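Local structure of SAM-dependent methyltransferase (Thiobacillus denitrificans, 5EPE) at residues S68-F71 with T72-A75; D2-R5 with I6-I9; L51-W54 with A55-H58; Y195-A198 with K199-T202. The protein binds S-adenosyl-L-homocysteine in a Rossmann-like domain and probably transfers methyl groups from S-adenosylmethionine to an unspecified substrate. One frame throughout, in Å; residues are numbered along the deposited sequence.

Interaction 1. Residues S68-F71 with T72-A75; sequences SQLF and TEQA. With SAH (S-adenosyl-L-homocysteine), chain B.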
loop_
_atom_site.group_PDB
_atom_site.type_symbol
_atom_site.label_atom_id
_atom_site.label_comp_id
_atom_site.label_asym_id
_atom_site.label_seq_id
_atom_site.Cartn_x
_atom_site.Cartn_y
_atom_site.Cartn_z
ATOM N N SER A 68 -11.956 39.573 26.916
ATOM C CA SER A 68 -12.730 38.938 28.000
ATOM C C SER A 68 -12.609 39.737 29.309
ATOM O O SER A 68 -11.497 40.024 29.804
ATOM C CB SER A 68 -12.220 37.510 28.265
ATOM O OG SER A 68 -12.851 36.991 29.435
ATOM N N GLN A 69 -13.746 40.043 29.908
ATOM C CA GLN A 69 -13.754 40.743 31.176
ATOM C C GLN A 69 -13.246 39.839 32.276
ATOM O O GLN A 69 -12.395 40.225 33.079
ATOM C CB GLN A 69 -15.168 41.238 31.504
ATOM C CG GLN A 69 -15.139 42.288 32.591
ATOM C CD GLN A 69 -16.516 42.892 32.892
ATOM O OE1 GLN A 69 -17.237 43.336 31.987
ATOM N NE2 GLN A 69 -16.874 42.926 34.166
ATOM N N LEU A 70 -13.759 38.616 32.278
ATOM C CA LEU A 70 -13.313 37.585 33.233
ATOM C C LEU A 70 -11.788 37.394 33.189
ATOM O O LEU A 70 -11.114 37.506 34.223
ATOM C CB LEU A 70 -14.038 36.251 32.980
ATOM C CG LEU A 70 -13.595 35.099 33.923
ATOM C CD1 LEU A 70 -13.829 35.465 35.390
ATOM C CD2 LEU A 70 -14.290 33.795 33.573
ATOM N N PHE A 71 -11.259 37.127 31.997
ATOM C CA PHE A 71 -9.831 36.806 31.883
ATOM C C PHE A 71 -8.957 38.031 32.230
ATOM O O PHE A 71 -7.900 37.898 32.837
ATOM C CB PHE A 71 -9.438 36.264 30.495
ATOM C CG PHE A 71 -10.212 35.038 30.014
ATOM C CD1 PHE A 71 -10.889 34.172 30.892
ATOM C CD2 PHE A 71 -10.221 34.732 28.640
ATOM C CE1 PHE A 71 -11.595 33.072 30.415
ATOM C CE2 PHE A 71 -10.917 33.613 28.160
ATOM C CZ PHE A 71 -11.619 32.800 29.055
ATOM N N THR A 72 -9.408 39.229 31.884
ATOM C CA THR A 72 -8.750 40.458 32.335
ATOM C C THR A 72 -8.681 40.548 33.883
ATOM O O THR A 72 -7.618 40.855 34.447
ATOM C CB THR A 72 -9.387 41.731 31.731
ATOM O OG1 THR A 72 -9.210 41.738 30.304
ATOM C CG2 THR A 72 -8.712 42.975 32.301
ATOM N N GLU A 73 -9.787 40.265 34.535
ATOM C CA GLU A 73 -9.823 40.277 36.008
ATOM C C GLU A 73 -8.873 39.244 36.599
ATOM O O GLU A 73 -8.163 39.537 37.575
ATOM C CB GLU A 73 -11.234 40.037 36.508
ATOM C CG GLU A 73 -12.166 41.200 36.201
ATOM C CD GLU A 73 -13.649 40.862 36.426
ATOM O OE1 GLU A 73 -14.003 39.666 36.651
ATOM O OE2 GLU A 73 -14.475 41.807 36.369
ATOM N N GLN A 74 -8.781 38.071 35.949
ATOM C CA GLN A 74 -7.871 37.025 36.402
ATOM C C GLN A 74 -6.443 37.458 36.231
ATOM O O GLN A 74 -5.608 37.225 37.107
ATOM C CB GLN A 74 -8.127 35.704 35.637
ATOM C CG GLN A 74 -9.525 35.111 35.959
ATOM C CD GLN A 74 -9.852 33.853 35.196
ATOM O OE1 GLN A 74 -9.178 33.494 34.196
ATOM N NE2 GLN A 74 -10.876 33.130 35.680
ATOM N N ALA A 75 -6.162 38.118 35.111
ATOM C CA ALA A 75 -4.794 38.585 34.835
ATOM C C ALA A 75 -4.331 39.571 35.914
ATOM O O ALA A 75 -3.220 39.471 36.431
ATOM C CB ALA A 75 -4.735 39.251 33.469
HETATM N N SAH B . -2.729 34.428 24.634
HETATM C CA SAH B . -3.639 33.884 25.712
HETATM C CB SAH B . -5.059 33.762 25.195
HETATM C CG SAH B . -5.303 32.859 23.972
HETATM S SD SAH B . -7.017 32.484 23.706
HETATM C C SAH B . -3.167 32.557 26.264
HETATM O O SAH B . -2.395 31.851 25.588
HETATM O OXT SAH B . -3.541 32.147 27.384
HETATM C "C5'" SAH B . -7.658 33.807 22.640
HETATM C "C4'" SAH B . -7.869 35.093 23.445
HETATM O "O4'" SAH B . -8.213 36.169 22.561
HETATM C "C3'" SAH B . -8.987 35.007 24.500
HETATM O "O3'" SAH B . -8.421 35.364 25.775
HETATM C "C2'" SAH B . -10.040 36.027 24.059
HETATM O "O2'" SAH B . -10.622 36.729 25.147
HETATM C "C1'" SAH B . -9.195 36.975 23.253
HETATM N N9 SAH B . -9.821 37.811 22.217
HETATM C C8 SAH B . -10.715 37.412 21.262
HETATM N N7 SAH B . -11.005 38.403 20.448
HETATM C C5 SAH B . -10.251 39.487 20.909
HETATM C C6 SAH B . -10.131 40.836 20.481
HETATM N N6 SAH B . -10.820 41.289 19.410
HETATM N N1 SAH B . -9.289 41.672 21.140
HETATM C C2 SAH B . -8.612 41.193 22.211
HETATM N N3 SAH B . -8.673 39.942 22.709
HETATM C C4 SAH B . -9.515 39.122 21.998
#
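Ser68 and Thr72 meet at the first turn of helix 69-82, where one carbonyl oxygen serves two donors. Ser68 O accepts from Thr72 N and, at 2.9 Å, from Thr72 OG1; the two donors approach from opposite faces of the carbonyl plane. With OG1 anti to its own carbonyl carbon (chi1 -64°), the Thr72 hydroxyl folds back along the helix to the preceding turn. Ser68 is the N-cap: its OG lies 3.0 Å from Phe71 N in an almost straight bond (173°), and the same oxygen sits above one face of the Phe71 ring, offset toward the rim.

One turn on, Gln74 runs alongside Phe71, pointing the same way, with its OE1 3.8 Å from Phe71 CD1 and its amide turned about 30° from the ring. Its NE2 packs against Leu70 CD1 at 3.8 Å. Partners beyond the turn hold the amide: OE1 is hydrogen-bonded to Ser47 OG and NE2 donates to Ser12 O. On the exposed side, Gln69 NE2 makes a long, weak bond of 3.4 Å to Glu73 OE2.

The cofactor product lies next to this helix start. Phe71 CD2 comes within 3.4 Å of SAH O3', which sits at the ring edge, while Ser68 CB is 3.6 Å from SAH O2'. His17 stacks on the Phe71 ring, and Asp66, which is hydrogen-bonded to SAH, accepts from Ser68 N. The chemistry implies that the capping turn also borders the ribose: polar groups hold the N-terminal end of the helix, while carbon surfaces lie against the sugar hydroxyls.

Interaction 2. Residues D2-R5 with I6-I9; sequences DIPR and IFNI. With SAH (S-adenosyl-L-homocysteine), chain B.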
loop_
_atom_site.group_PDB
_atom_site.type_symbol
_atom_site.label_atom_id
_atom_site.label_comp_id
_atom_site.label_asym_id
_atom_site.label_seq_id
_atom_site.Cartn_x
_atom_site.Cartn_y
_atom_site.Cartn_z
ATOM N N ASP A 2 -17.631 41.480 25.251
ATOM C CA ASP A 2 -16.997 40.302 25.813
ATOM C C ASP A 2 -16.901 39.214 24.757
ATOM O O ASP A 2 -17.354 39.385 23.625
ATOM C CB ASP A 2 -17.827 39.778 27.000
ATOM C CG ASP A 2 -16.954 39.317 28.150
ATOM O OD1 ASP A 2 -16.304 38.277 28.080
ATOM O OD2 ASP A 2 -16.881 40.045 29.128
ATOM N N ILE A 3 -16.332 38.087 25.153
ATOM C CA ILE A 3 -16.360 36.868 24.338
ATOM C C ILE A 3 -17.611 36.055 24.723
ATOM O O ILE A 3 -18.221 36.316 25.756
ATOM C CB ILE A 3 -15.037 36.084 24.462
ATOM C CG1 ILE A 3 -14.865 35.462 25.865
ATOM C CG2 ILE A 3 -13.843 36.990 24.115
ATOM C CD1 ILE A 3 -13.684 34.510 25.943
ATOM N N PRO A 4 -18.020 35.104 23.880
ATOM C CA PRO A 4 -19.227 34.343 24.222
ATOM C C PRO A 4 -19.115 33.568 25.542
ATOM O O PRO A 4 -18.039 33.119 25.957
ATOM C CB PRO A 4 -19.361 33.342 23.068
ATOM C CG PRO A 4 -18.631 33.984 21.931
ATOM C CD PRO A 4 -17.452 34.682 22.585
ATOM N N ARG A 5 -20.267 33.402 26.161
ATOM C CA ARG A 5 -20.345 32.938 27.530
ATOM C C ARG A 5 -19.765 31.551 27.723
ATOM O O ARG A 5 -19.194 31.258 28.770
ATOM C CB ARG A 5 -21.801 32.939 27.965
ATOM C CG ARG A 5 -22.024 32.640 29.432
ATOM C CD ARG A 5 -23.498 32.849 29.784
ATOM N NE ARG A 5 -23.736 32.210 31.076
ATOM C CZ ARG A 5 -24.636 31.275 31.346
ATOM N NH1 ARG A 5 -24.662 30.801 32.599
ATOM N NH2 ARG A 5 -25.528 30.841 30.437
ATOM N N ILE A 6 -19.957 30.698 26.724
ATOM C CA ILE A 6 -19.495 29.343 26.785
ATOM C C ILE A 6 -17.978 29.225 26.954
ATOM O O ILE A 6 -17.521 28.303 27.613
ATOM C CB ILE A 6 -19.890 28.547 25.530
ATOM C CG1 ILE A 6 -19.721 27.027 25.773
ATOM C CG2 ILE A 6 -19.116 29.003 24.275
ATOM C CD1 ILE A 6 -21.010 26.373 26.206
ATOM N N PHE A 7 -17.212 30.125 26.331
ATOM C CA PHE A 7 -15.760 30.127 26.505
ATOM C C PHE A 7 -15.397 30.503 27.896
ATOM O O PHE A 7 -14.482 29.940 28.416
ATOM C CB PHE A 7 -15.060 31.089 25.540
ATOM C CG PHE A 7 -15.248 30.694 24.128
ATOM C CD1 PHE A 7 -14.568 29.588 23.630
ATOM C CD2 PHE A 7 -16.153 31.352 23.316
ATOM C CE1 PHE A 7 -14.755 29.170 22.317
ATOM C CE2 PHE A 7 -16.366 30.943 22.001
ATOM C CZ PHE A 7 -15.669 29.848 21.501
ATOM N N ASN A 8 -16.124 31.458 28.497
ATOM C CA ASN A 8 -15.818 31.873 29.847
ATOM C C ASN A 8 -16.116 30.706 30.791
ATOM O O ASN A 8 -15.353 30.460 31.721
ATOM C CB ASN A 8 -16.554 33.184 30.244
ATOM C CG ASN A 8 -15.942 34.432 29.603
ATOM O OD1 ASN A 8 -14.718 34.551 29.435
ATOM N ND2 ASN A 8 -16.784 35.403 29.289
ATOM N N ILE A 9 -17.175 29.953 30.525
ATOM C CA ILE A 9 -17.523 28.804 31.362
ATOM C C ILE A 9 -16.482 27.653 31.257
ATOM O O ILE A 9 -16.046 27.112 32.247
ATOM C CB ILE A 9 -18.898 28.252 30.970
ATOM C CG1 ILE A 9 -20.000 29.237 31.439
ATOM C CG2 ILE A 9 -19.133 26.882 31.589
ATOM C CD1 ILE A 9 -21.357 28.971 30.814
HETATM N N SAH B . -2.729 34.428 24.634
HETATM C CA SAH B . -3.639 33.884 25.712
HETATM C CB SAH B . -5.059 33.762 25.195
HETATM C CG SAH B . -5.303 32.859 23.972
HETATM S SD SAH B . -7.017 32.484 23.706
HETATM C C SAH B . -3.167 32.557 26.264
HETATM O O SAH B . -2.395 31.851 25.588
HETATM O OXT SAH B . -3.541 32.147 27.384
HETATM C "C5'" SAH B . -7.658 33.807 22.640
HETATM C "C4'" SAH B . -7.869 35.093 23.445
HETATM O "O4'" SAH B . -8.213 36.169 22.561
HETATM C "C3'" SAH B . -8.987 35.007 24.500
HETATM O "O3'" SAH B . -8.421 35.364 25.775
HETATM C "C2'" SAH B . -10.040 36.027 24.059
HETATM O "O2'" SAH B . -10.622 36.729 25.147
HETATM C "C1'" SAH B . -9.195 36.975 23.253
HETATM N N9 SAH B . -9.821 37.811 22.217
HETATM C C8 SAH B . -10.715 37.412 21.262
HETATM N N7 SAH B . -11.005 38.403 20.448
HETATM C C5 SAH B . -10.251 39.487 20.909
HETATM C C6 SAH B . -10.131 40.836 20.481
HETATM N N6 SAH B . -10.820 41.289 19.410
HETATM N N1 SAH B . -9.289 41.672 21.140
HETATM C C2 SAH B . -8.612 41.193 22.211
HETATM N N3 SAH B . -8.673 39.942 22.709
HETATM C C4 SAH B . -9.515 39.122 21.998
#
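A single carboxylate oxygen, Asp2 OD1, joins the chain terminus to the helix that follows, taking a donor on each side of its plane. Asn8 ND2 approaches at 3.2 Å from above the carboxylate, 47° out of plane, although the bond lies flat in the amide plane of Asn8. From the other face comes Ile3 N, 2.9 Å from Asp2 OD1. The carboxylate and amide planes stand nearly perpendicular. The other ends of both groups reach helix 69-82 and its cap: Asn8 OD1 is hydrogen-bonded to Ser68 OG, and Asp2 OD2 accepts from Gln69 N.

Next to this polar pair, Ile3 crosses Phe7 at about a right angle, its CD1 3.7 Å from Phe7 CB and 3.6 Å from Asn8 OD1. Its CG1 branch stands between the backbone N and the carbonyl carbon (chi1 69°), which aims CD1 at the helix and leaves CG2 turned to the ligand, 3.4 Å from SAH O2'. Pro4, the N-cap residue of helix 5-11, lies side by side with Phe7; its CD is 3.6 Å from Phe7 CD2, at the ring edge. The first backbone bond, Phe7 N to Pro4 O, is weak; Ile9 N to Arg5 O is a regular one.

On another side of the helix, Ile9 CD1 rests over one face of the Arg5 guanidinium, whose charge is paired with Asp213. Trp206 of helix 189-209 touches both side chains. Amide and carboxylate thus tie the N-terminal residues to the start of helix 69-82, while Ile3 offers carbon to the ribose.

Interaction 3. Residues L51-W54 with A55-H58; sequences LCTW and ARDH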
loop_
_atom_site.group_PDB
_atom_site.type_symbol
_atom_site.label_atom_id
_atom_site.label_comp_id
_atom_site.label_asym_id
_atom_site.label_seq_id
_atom_site.Cartn_x
_atom_site.Cartn_y
_atom_site.Cartn_z
ATOM N N LEU A 51 2.668 37.270 30.356
ATOM C CA LEU A 51 3.216 38.494 30.963
ATOM C C LEU A 51 3.563 38.370 32.450
ATOM O O LEU A 51 4.643 38.797 32.833
ATOM C CB LEU A 51 2.294 39.694 30.747
ATOM C CG LEU A 51 2.253 40.159 29.305
ATOM C CD1 LEU A 51 1.194 41.233 29.138
ATOM C CD2 LEU A 51 3.595 40.709 28.828
ATOM N N CYS A 52 2.689 37.776 33.275
ATOM C CA CYS A 52 2.947 37.703 34.706
ATOM C C CYS A 52 4.193 36.850 35.019
ATOM O O CYS A 52 5.021 37.261 35.839
ATOM C CB CYS A 52 1.756 37.173 35.483
ATOM S SG CYS A 52 0.386 38.350 35.446
ATOM N N THR A 53 4.305 35.683 34.404
ATOM C CA THR A 53 5.413 34.774 34.710
ATOM C C THR A 53 6.749 35.272 34.188
ATOM O O THR A 53 7.760 35.122 34.873
ATOM C CB THR A 53 5.161 33.347 34.223
ATOM O OG1 THR A 53 4.881 33.329 32.808
ATOM C CG2 THR A 53 4.002 32.709 34.990
ATOM N N TRP A 54 6.751 35.893 32.990
ATOM C CA TRP A 54 7.972 36.522 32.457
ATOM C C TRP A 54 8.378 37.764 33.252
ATOM O O TRP A 54 9.561 38.034 33.416
ATOM C CB TRP A 54 7.818 36.837 30.967
ATOM C CG TRP A 54 7.695 35.568 30.094
ATOM C CD1 TRP A 54 7.695 34.255 30.504
ATOM C CD2 TRP A 54 7.472 35.542 28.700
ATOM N NE1 TRP A 54 7.501 33.403 29.419
ATOM C CE2 TRP A 54 7.355 34.174 28.305
ATOM C CE3 TRP A 54 7.353 36.531 27.727
ATOM C CZ2 TRP A 54 7.155 33.799 26.966
ATOM C CZ3 TRP A 54 7.158 36.148 26.404
ATOM C CH2 TRP A 54 7.077 34.802 26.044
ATOM N N ALA A 55 7.417 38.504 33.771
ATOM C CA ALA A 55 7.756 39.614 34.665
ATOM C C ALA A 55 8.532 39.093 35.917
ATOM O O ALA A 55 9.590 39.626 36.275
ATOM C CB ALA A 55 6.482 40.354 35.065
ATOM N N ARG A 56 7.990 38.040 36.525
ATOM C CA ARG A 56 8.535 37.393 37.711
ATOM C C ARG A 56 9.897 36.796 37.401
ATOM O O ARG A 56 10.819 36.923 38.181
ATOM C CB ARG A 56 7.611 36.246 38.136
ATOM C CG ARG A 56 8.033 35.518 39.417
ATOM C CD ARG A 56 7.174 34.288 39.651
ATOM N NE ARG A 56 7.401 33.311 38.571
ATOM C CZ ARG A 56 6.577 32.317 38.240
ATOM N NH1 ARG A 56 5.454 32.122 38.917
ATOM N NH2 ARG A 56 6.866 31.513 37.211
ATOM N N ASP A 57 10.004 36.101 36.290
ATOM C CA ASP A 57 11.204 35.314 36.046
ATOM C C ASP A 57 12.313 36.072 35.292
ATOM O O ASP A 57 13.488 35.734 35.441
ATOM C CB ASP A 57 10.820 34.025 35.303
ATOM C CG ASP A 57 10.015 33.079 36.168
ATOM O OD1 ASP A 57 10.089 33.212 37.417
ATOM O OD2 ASP A 57 9.301 32.199 35.644
ATOM N N HIS A 58 11.953 37.052 34.468
ATOM C CA HIS A 58 12.920 37.749 33.623
ATOM C C HIS A 58 12.982 39.246 33.844
ATOM O O HIS A 58 13.845 39.886 33.270
ATOM C CB HIS A 58 12.658 37.470 32.153
ATOM C CG HIS A 58 12.784 36.027 31.817
ATOM N ND1 HIS A 58 14.008 35.409 31.706
ATOM C CD2 HIS A 58 11.852 35.060 31.664
ATOM C CE1 HIS A 58 13.826 34.123 31.479
ATOM N NE2 HIS A 58 12.526 33.885 31.453
#
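The Trp54 indole faces the edge of the His58 imidazole in an offset edge-to-face pair, the ring of His58 standing at 82° to the five-membered ring of Trp54 with centroids 5.9 Å apart. This is a loose aromatic contact: the nearest side-chain atoms, Trp54 CD1 and His58 CD2, are 4.4 Å apart. Both residues carry CG anti to the carbonyl carbon, and a one-turn spacing puts the two rings on the same flank of the helix. His58 N bonds to Trp54 O at 2.8 Å, holding together the backbones that bear them.

The third flat group is the Arg56 guanidinium. Thr53 CG2 lies over one face of it, 3.8 Å from Arg56 NH2, and Asp57 occupies its edge. That edge is gripped side-on: Arg56 NE reaches Asp57 OD1 at 2.9 Å from above the carboxylate plane, while Arg56 NH2 meets Asp57 OD2 at 3.0 Å on the syn side. A bend at chi3 of Arg56 (65°) turns the guanidinium back to its neighbour.

Trp54 NE1 donates to Leu25 O of helix 22-31, while the Thr53 hydroxyl bonds back to Glu49 O of its own helix. Leu51 and Ala55 pack on Val88 of strand 88-92. Such a helix, with an apolar inner side and a charged outer one, is the connecting element of a beta-alpha-beta unit, here strand 39-43, helix 49-58 and strand 61-66 of the Rossmann-like methyltransferase fold.

Interaction 4. Residues Y195-A198 with K199-T202; sequences YEAA and KWLT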
loop_
_atom_site.group_PDB
_atom_site.type_symbol
_atom_site.label_atom_id
_atom_site.label_comp_id
_atom_site.label_asym_id
_atom_site.label_seq_id
_atom_site.Cartn_x
_atom_site.Cartn_y
_atom_site.Cartn_z
ATOM N N TYR A 195 -4.522 21.569 27.991
ATOM C CA TYR A 195 -5.480 22.517 27.503
ATOM C C TYR A 195 -6.926 21.928 27.367
ATOM O O TYR A 195 -7.898 22.542 27.850
ATOM C CB TYR A 195 -4.998 23.118 26.173
ATOM C CG TYR A 195 -5.999 23.993 25.522
ATOM C CD1 TYR A 195 -6.449 25.140 26.176
ATOM C CD2 TYR A 195 -6.547 23.653 24.303
ATOM C CE1 TYR A 195 -7.382 25.942 25.623
ATOM C CE2 TYR A 195 -7.500 24.433 23.738
ATOM C CZ TYR A 195 -7.910 25.572 24.415
ATOM O OH TYR A 195 -8.879 26.341 23.885
ATOM N N GLU A 196 -7.062 20.758 26.736
ATOM C CA GLU A 196 -8.350 20.176 26.447
ATOM C C GLU A 196 -8.968 19.489 27.644
ATOM O O GLU A 196 -10.136 19.742 27.974
ATOM C CB GLU A 196 -8.272 19.220 25.252
ATOM C CG GLU A 196 -7.940 19.962 23.953
ATOM C CD GLU A 196 -9.046 20.889 23.424
ATOM O OE1 GLU A 196 -10.155 21.000 24.018
ATOM O OE2 GLU A 196 -8.776 21.521 22.373
ATOM N N ALA A 197 -8.205 18.634 28.315
ATOM C CA ALA A 197 -8.761 17.855 29.416
ATOM C C ALA A 197 -9.214 18.649 30.594
ATOM O O ALA A 197 -10.201 18.281 31.286
ATOM C CB ALA A 197 -7.829 16.742 29.835
ATOM N N ALA A 198 -8.532 19.750 30.846
ATOM C CA ALA A 198 -8.937 20.624 31.945
ATOM C C ALA A 198 -10.304 21.196 31.720
ATOM O O ALA A 198 -10.985 21.533 32.687
ATOM C CB ALA A 198 -7.919 21.775 32.135
ATOM N N LYS A 199 -10.710 21.365 30.455
ATOM C CA LYS A 199 -12.056 21.863 30.172
ATOM C C LYS A 199 -13.118 20.897 30.656
ATOM O O LYS A 199 -14.184 21.318 31.067
ATOM C CB LYS A 199 -12.262 22.076 28.683
ATOM C CG LYS A 199 -11.329 23.089 28.039
ATOM C CD LYS A 199 -11.578 23.109 26.531
ATOM C CE LYS A 199 -10.602 24.021 25.820
ATOM N NZ LYS A 199 -10.930 23.921 24.368
ATOM N N TRP A 200 -12.814 19.592 30.652
ATOM C CA TRP A 200 -13.830 18.613 30.989
ATOM C C TRP A 200 -14.191 18.690 32.474
ATOM O O TRP A 200 -15.369 18.664 32.816
ATOM C CB TRP A 200 -13.396 17.185 30.592
ATOM C CG TRP A 200 -12.830 17.094 29.213
ATOM C CD1 TRP A 200 -13.126 17.863 28.129
ATOM C CD2 TRP A 200 -11.876 16.135 28.781
ATOM N NE1 TRP A 200 -12.358 17.487 27.052
ATOM C CE2 TRP A 200 -11.577 16.423 27.429
ATOM C CE3 TRP A 200 -11.236 15.068 29.414
ATOM C CZ2 TRP A 200 -10.669 15.696 26.710
ATOM C CZ3 TRP A 200 -10.335 14.316 28.682
ATOM C CH2 TRP A 200 -10.068 14.641 27.340
ATOM N N LEU A 201 -13.195 18.827 33.341
ATOM C CA LEU A 201 -13.471 18.926 34.779
ATOM C C LEU A 201 -14.239 20.221 35.077
ATOM O O LEU A 201 -15.194 20.232 35.832
ATOM C CB LEU A 201 -12.149 18.861 35.561
ATOM C CG LEU A 201 -12.291 18.934 37.087
ATOM C CD1 LEU A 201 -13.184 17.827 37.585
ATOM C CD2 LEU A 201 -10.936 18.917 37.796
ATOM N N THR A 202 -13.791 21.316 34.458
ATOM C CA THR A 202 -14.458 22.581 34.602
ATOM C C THR A 202 -15.959 22.485 34.197
ATOM O O THR A 202 -16.834 22.955 34.913
ATOM C CB THR A 202 -13.743 23.688 33.821
ATOM O OG1 THR A 202 -12.396 23.790 34.314
ATOM C CG2 THR A 202 -14.477 25.096 34.017
HETATM O O HOH W 1 -12.026 19.394 25.013
#
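Tyr195, with CG anti to the backbone N (chi1 173°), and Lys199, extended from CG to NZ, are brought across one another, while a bend at chi2 of Glu196 (-69°) swings its carboxylate to the same ammonium. Lys199 CE lies over the face of the phenol, 3.8 Å from the centroid of the Tyr195 ring, in a CH-pi contact. Beyond it, Lys199 NZ forms a salt bridge of 3.0 Å with Glu196 OE1, entering from above the carboxylate plane, and a weak bond of 3.2 Å to Tyr195 OH. That hydroxyl is also hydrogen-bonded to Glu11.

A second CH-pi contact uses the Trp200 ring: Ala197 CA sits over the centre of its six-membered ring, 3.6 Å from the centroid. A water links the two contacts, donating to Glu196 OE1 at 2.7 Å and accepting from Trp200 NE1 at 2.8 Å.

Arg33 of the second subunit bonds to Ala198 O and Thr202 OG1, placing this turn at a subunit interface. Chemically, the lysine charge is matched by Glu196 and, weakly, by Glu11, so the ammonium group is held beside the phenol by charge as well as by CH-pi packing.

In the fold
Along the chain the order is interaction 2, 3, 1, then 4. Interactions 1 and 2, with centres about 11 Å apart, touch directly and both border SAH, joining the N-terminal residues to the helix after strand 61-66. Interaction 3 occupies the preceding helix, 49-58, packed on the same Rossmann-like sheet; its centre is about 18 Å from that of interaction 1, which it meets through Cys52 and Ala75. Interaction 4, on helix 189-209, lies about 15 Å from interaction 2 between centres and packs on it where Thr202 meets Ile9. Helix 5-11 thus stands between the methyltransferase core and the later helix, which also contacts a second subunit, bringing the N-terminus, the ligand pocket and the assembly interface into one neighbourhood.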